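Local coordinates for uncharacterized protein (PDB 3L7Y) that binds magnesium and is probably a phosphatase of the haloacid dehalogenase-like (HAD) hydrolase superfamily, at residues Q95-I107 with I223-L236. Residues are numbered along the deposited sequence; the frame is centred on the assembly and turned at random.
Sequences QLTFVGENGANII and ITKGLHKGWALQQL
V99, I106 and A232 form the apolar centre of this contact, where helix 229-236 lies on the hairpin of strands 97-100 and 105-107. A232 CB meets V99 CG1 at 3.4 Å, a tight carbon pair, and I106 CD1 at 4.0 Å. One turn on, L236 and T97 meet tip to tip. L236 CD1 also lies 3.9 Å from V99 CG2, and its CD2 touches I106 CG2.

At the hairpin turn, G103 CA faces L227 O and A232 CB. G103 O lies at the edge of the W231 ring, near its plane, 3.6 Å from CZ3. One ring face is covered by L227 CD1, the opposite one by Q235 CG.

No direct hydrogen bond joins the segments. A water bridges them instead, donating to E101 O and L227 O and accepting from A104 N.

K229 CG is 3.4 Å from N102 O. From there its extended chain passes N102 OD1 and carries NZ to salt bridges with D43, a magnesium ligand, and D256. With CG beside the backbone N (chi1 -61°), the N102 amide lies between I223 CG2, 3.6 Å from ND2, and K229 CE. N102 ND2 is hydrogen-bonded to D221 OD2, and N102 OD1 accepts from N255 ND2.

Apolar packing thus seats the helix on the hairpin, while the first turn of the helix directs K229 toward the magnesium site, consistent with the motif III lysine of HAD-family hydrolases.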
loop_
_atom_site.group_PDB
_atom_site.type_symbol
_atom_site.label_atom_id
_atom_site.label_comp_id
_atom_site.label_asym_id
_atom_site.label_seq_id
_atom_site.Cartn_x
_atom_site.Cartn_y
_atom_site.Cartn_z
ATOM N N GLN A 95 -1.078 -2.973 -18.561
ATOM C CA GLN A 95 0.183 -3.674 -18.806
ATOM C C GLN A 95 0.961 -3.921 -17.515
ATOM O O GLN A 95 2.065 -4.468 -17.537
ATOM C CB GLN A 95 1.044 -2.869 -19.776
ATOM C CG GLN A 95 0.257 -2.312 -20.960
ATOM C CD GLN A 95 1.044 -1.281 -21.749
ATOM O OE1 GLN A 95 0.470 -0.384 -22.372
ATOM N NE2 GLN A 95 2.362 -1.400 -21.724
ATOM N N LEU A 96 0.398 -3.510 -16.386
ATOM C CA LEU A 96 1.147 -3.596 -15.137
ATOM C C LEU A 96 0.477 -4.548 -14.155
ATOM O O LEU A 96 -0.638 -4.985 -14.376
ATOM C CB LEU A 96 1.310 -2.210 -14.501
ATOM C CG LEU A 96 1.658 -1.016 -15.388
ATOM C CD1 LEU A 96 1.506 0.254 -14.583
ATOM C CD2 LEU A 96 3.082 -1.126 -15.977
ATOM N N THR A 97 1.181 -4.878 -13.080
ATOM C CA THR A 97 0.577 -5.615 -11.985
ATOM C C THR A 97 0.443 -4.674 -10.802
ATOM O O THR A 97 1.345 -3.881 -10.524
ATOM C CB THR A 97 1.423 -6.822 -11.574
ATOM O OG1 THR A 97 1.496 -7.744 -12.663
ATOM C CG2 THR A 97 0.807 -7.518 -10.337
ATOM N N PHE A 98 -0.684 -4.766 -10.110
ATOM C CA PHE A 98 -0.984 -3.884 -8.996
ATOM C C PHE A 98 -1.192 -4.685 -7.723
ATOM O O PHE A 98 -1.953 -5.653 -7.711
ATOM C CB PHE A 98 -2.276 -3.114 -9.281
ATOM C CG PHE A 98 -2.142 -2.040 -10.326
ATOM C CD1 PHE A 98 -1.810 -0.753 -9.968
ATOM C CD2 PHE A 98 -2.386 -2.311 -11.653
ATOM C CE1 PHE A 98 -1.709 0.248 -10.914
ATOM C CE2 PHE A 98 -2.284 -1.317 -12.605
ATOM C CZ PHE A 98 -1.945 -0.033 -12.232
ATOM N N VAL A 99 -0.514 -4.286 -6.657
ATOM C CA VAL A 99 -0.803 -4.815 -5.326
ATOM C C VAL A 99 -1.405 -3.661 -4.534
ATOM O O VAL A 99 -0.702 -2.683 -4.224
ATOM C CB VAL A 99 0.484 -5.330 -4.623
ATOM C CG1 VAL A 99 0.178 -5.789 -3.181
ATOM C CG2 VAL A 99 1.105 -6.465 -5.424
ATOM N N GLY A 100 -2.707 -3.745 -4.247
ATOM C CA GLY A 100 -3.369 -2.716 -3.463
ATOM C C GLY A 100 -3.752 -3.200 -2.074
ATOM O O GLY A 100 -3.682 -4.391 -1.799
ATOM N N GLU A 101 -4.177 -2.283 -1.208
ATOM C CA GLU A 101 -4.627 -2.632 0.147
ATOM C C GLU A 101 -3.495 -3.248 0.985
ATOM O O GLU A 101 -3.740 -3.932 1.985
ATOM C CB GLU A 101 -5.837 -3.570 0.104
ATOM C CG GLU A 101 -6.914 -3.204 -0.926
ATOM C CD GLU A 101 -7.716 -1.960 -0.582
ATOM O OE1 GLU A 101 -7.654 -1.492 0.568
ATOM O OE2 GLU A 101 -8.419 -1.447 -1.478
ATOM N N ASN A 102 -2.260 -2.949 0.588
ATOM C CA ASN A 102 -1.041 -3.535 1.170
ATOM C C ASN A 102 -0.812 -4.978 0.786
ATOM O O ASN A 102 0.237 -5.549 1.114
ATOM C CB ASN A 102 -0.987 -3.400 2.698
ATOM C CG ASN A 102 -0.994 -1.959 3.158
ATOM O OD1 ASN A 102 -0.069 -1.199 2.884
ATOM N ND2 ASN A 102 -2.050 -1.571 3.855
ATOM N N GLY A 103 -1.769 -5.575 0.082
ATOM C CA GLY A 103 -1.589 -6.960 -0.316
ATOM C C GLY A 103 -2.814 -7.809 -0.601
ATOM O O GLY A 103 -2.737 -8.724 -1.417
ATOM N N ALA A 104 -3.931 -7.527 0.072
ATOM C CA ALA A 104 -5.128 -8.361 -0.040
ATOM C C ALA A 104 -5.744 -8.329 -1.435
ATOM O O ALA A 104 -6.517 -9.224 -1.792
ATOM C CB ALA A 104 -6.178 -7.940 1.000
ATOM N N ASN A 105 -5.420 -7.304 -2.223
ATOM C CA ASN A 105 -5.968 -7.222 -3.583
ATOM C C ASN A 105 -4.876 -7.100 -4.614
ATOM O O ASN A 105 -4.110 -6.132 -4.600
ATOM C CB ASN A 105 -6.952 -6.055 -3.708
ATOM C CG ASN A 105 -7.843 -6.150 -4.943
ATOM O OD1 ASN A 105 -8.313 -5.127 -5.452
ATOM N ND2 ASN A 105 -8.083 -7.365 -5.429
ATOM N N ILE A 106 -4.797 -8.092 -5.498
ATOM C CA ILE A 106 -3.800 -8.097 -6.568
ATOM C C ILE A 106 -4.456 -8.228 -7.935
ATOM O O ILE A 106 -5.258 -9.142 -8.178
ATOM C CB ILE A 106 -2.753 -9.218 -6.392
ATOM C CG1 ILE A 106 -2.124 -9.156 -4.994
ATOM C CG2 ILE A 106 -1.669 -9.099 -7.450
ATOM C CD1 ILE A 106 -1.111 -10.255 -4.730
ATOM N N ILE A 107 -4.116 -7.292 -8.820
ATOM C CA ILE A 107 -4.572 -7.303 -10.203
ATOM C C ILE A 107 -3.362 -7.348 -11.135
ATOM O O ILE A 107 -2.348 -6.704 -10.870
ATOM C CB ILE A 107 -5.414 -6.046 -10.522
ATOM C CG1 ILE A 107 -6.857 -6.208 -10.013
ATOM C CG2 ILE A 107 -5.468 -5.797 -12.022
ATOM C CD1 ILE A 107 -7.007 -6.248 -8.512
ATOM N N ILE A 223 -5.008 -4.425 8.360
ATOM C CA ILE A 223 -5.092 -5.398 7.297
ATOM C C ILE A 223 -5.306 -6.787 7.861
ATOM O O ILE A 223 -5.111 -7.012 9.050
ATOM C CB ILE A 223 -3.781 -5.426 6.473
ATOM C CG1 ILE A 223 -2.569 -5.453 7.411
ATOM C CG2 ILE A 223 -3.726 -4.225 5.534
ATOM C CD1 ILE A 223 -1.278 -6.044 6.781
ATOM N N THR A 224 -5.697 -7.704 6.984
ATOM C CA THR A 224 -5.716 -9.122 7.296
ATOM C C THR A 224 -4.290 -9.538 7.639
ATOM O O THR A 224 -3.359 -9.376 6.827
ATOM C CB THR A 224 -6.227 -9.932 6.096
ATOM O OG1 THR A 224 -7.619 -9.642 5.883
ATOM C CG2 THR A 224 -6.029 -11.440 6.316
ATOM N N LYS A 225 -4.114 -10.066 8.842
ATOM C CA LYS A 225 -2.780 -10.416 9.324
ATOM C C LYS A 225 -2.016 -11.269 8.317
ATOM O O LYS A 225 -2.522 -12.279 7.822
ATOM C CB LYS A 225 -2.854 -11.134 10.675
ATOM C CG LYS A 225 -1.540 -11.109 11.477
ATOM C CD LYS A 225 -1.479 -12.276 12.459
ATOM C CE LYS A 225 -0.634 -11.968 13.687
ATOM N NZ LYS A 225 0.737 -11.503 13.386
ATOM N N GLY A 226 -0.788 -10.861 8.021
ATOM C CA GLY A 226 0.046 -11.608 7.100
ATOM C C GLY A 226 -0.064 -11.176 5.650
ATOM O O GLY A 226 0.790 -11.526 4.833
ATOM N N LEU A 227 -1.106 -10.425 5.310
ATOM C CA LEU A 227 -1.284 -10.005 3.917
ATOM C C LEU A 227 -0.623 -8.649 3.645
ATOM O O LEU A 227 -1.295 -7.662 3.312
ATOM C CB LEU A 227 -2.769 -9.984 3.524
ATOM C CG LEU A 227 -3.289 -11.274 2.873
ATOM C CD1 LEU A 227 -2.639 -12.523 3.473
ATOM C CD2 LEU A 227 -4.819 -11.337 2.923
ATOM N N HIS A 228 0.701 -8.616 3.791
ATOM C CA HIS A 228 1.466 -7.393 3.600
ATOM C C HIS A 228 2.182 -7.416 2.240
ATOM O O HIS A 228 2.097 -8.393 1.509
ATOM C CB HIS A 228 2.445 -7.203 4.757
ATOM C CG HIS A 228 3.198 -8.445 5.121
ATOM N ND1 HIS A 228 4.085 -9.052 4.261
ATOM C CD2 HIS A 228 3.195 -9.197 6.253
ATOM C CE1 HIS A 228 4.600 -10.122 4.845
ATOM N NE2 HIS A 228 4.073 -10.231 6.052
ATOM N N LYS A 229 2.869 -6.338 1.889
ATOM C CA LYS A 229 3.411 -6.232 0.540
ATOM C C LYS A 229 4.489 -7.297 0.274
ATOM O O LYS A 229 4.686 -7.715 -0.873
ATOM C CB LYS A 229 3.976 -4.834 0.293
ATOM C CG LYS A 229 2.983 -3.695 0.394
ATOM C CD LYS A 229 3.681 -2.364 0.076
ATOM C CE LYS A 229 2.837 -1.151 0.482
ATOM N NZ LYS A 229 3.488 0.121 0.088
ATOM N N GLY A 230 5.189 -7.717 1.331
ATOM C CA GLY A 230 6.144 -8.806 1.235
ATOM C C GLY A 230 5.440 -10.088 0.825
ATOM O O GLY A 230 5.893 -10.801 -0.066
ATOM N N TRP A 231 4.344 -10.418 1.502
ATOM C CA TRP A 231 3.494 -11.548 1.138
ATOM C C TRP A 231 2.993 -11.436 -0.316
ATOM O O TRP A 231 3.014 -12.365 -1.035
ATOM C CB TRP A 231 2.326 -11.715 2.110
ATOM C CG TRP A 231 1.399 -12.800 1.753
ATOM C CD1 TRP A 231 1.447 -14.089 2.151
ATOM C CD2 TRP A 231 0.293 -12.708 0.886
ATOM N NE1 TRP A 231 0.442 -14.794 1.607
ATOM C CE2 TRP A 231 -0.284 -13.967 0.814
ATOM C CE3 TRP A 231 -0.280 -11.682 0.169
ATOM C CZ2 TRP A 231 -1.395 -14.218 0.034
ATOM C CZ3 TRP A 231 -1.363 -11.934 -0.568
ATOM C CH2 TRP A 231 -1.921 -13.182 -0.621
ATOM N N ALA A 232 2.581 -10.265 -0.704
ATOM C CA ALA A 232 2.080 -10.050 -2.040
ATOM C C ALA A 232 3.166 -10.381 -3.072
ATOM O O ALA A 232 2.954 -11.181 -3.913
ATOM C CB ALA A 232 1.588 -8.710 -2.205
ATOM N N LEU A 233 4.335 -9.797 -2.936
ATOM C CA LEU A 233 5.452 -10.085 -3.818
ATOM C C LEU A 233 5.867 -11.552 -3.801
ATOM O O LEU A 233 6.148 -12.111 -4.772
ATOM C CB LEU A 233 6.610 -9.169 -3.524
ATOM C CG LEU A 233 6.628 -7.913 -4.377
ATOM C CD1 LEU A 233 6.566 -8.208 -5.873
ATOM C CD2 LEU A 233 5.592 -6.960 -4.078
ATOM N N GLN A 234 5.847 -12.172 -2.662
ATOM C CA GLN A 234 6.120 -13.608 -2.605
ATOM C C GLN A 234 5.145 -14.364 -3.506
ATOM O O GLN A 234 5.536 -15.211 -4.308
ATOM C CB GLN A 234 6.037 -14.123 -1.160
ATOM C CG GLN A 234 7.142 -13.596 -0.268
ATOM C CD GLN A 234 7.096 -14.166 1.136
ATOM O OE1 GLN A 234 8.135 -14.402 1.753
ATOM N NE2 GLN A 234 5.891 -14.396 1.648
ATOM N N GLN A 235 3.863 -14.038 -3.392
ATOM C CA GLN A 235 2.867 -14.685 -4.225
ATOM C C GLN A 235 3.166 -14.504 -5.715
ATOM O O GLN A 235 2.978 -15.417 -6.520
ATOM C CB GLN A 235 1.490 -14.124 -3.897
ATOM C CG GLN A 235 1.040 -14.457 -2.485
ATOM C CD GLN A 235 0.917 -15.947 -2.274
ATOM O OE1 GLN A 235 1.450 -16.499 -1.306
ATOM N NE2 GLN A 235 0.237 -16.615 -3.197
ATOM N N LEU A 236 3.642 -13.326 -6.086
ATOM C CA LEU A 236 3.884 -13.040 -7.496
ATOM C C LEU A 236 5.158 -13.731 -7.985
ATOM O O LEU A 236 5.173 -14.338 -9.061
ATOM C CB LEU A 236 3.931 -11.532 -7.733
ATOM C CG LEU A 236 2.589 -10.808 -7.562
ATOM C CD1 LEU A 236 2.814 -9.319 -7.430
ATOM C CD2 LEU A 236 1.669 -11.108 -8.750
HETATM O O HOH W 1 -3.838 -6.296 2.804
#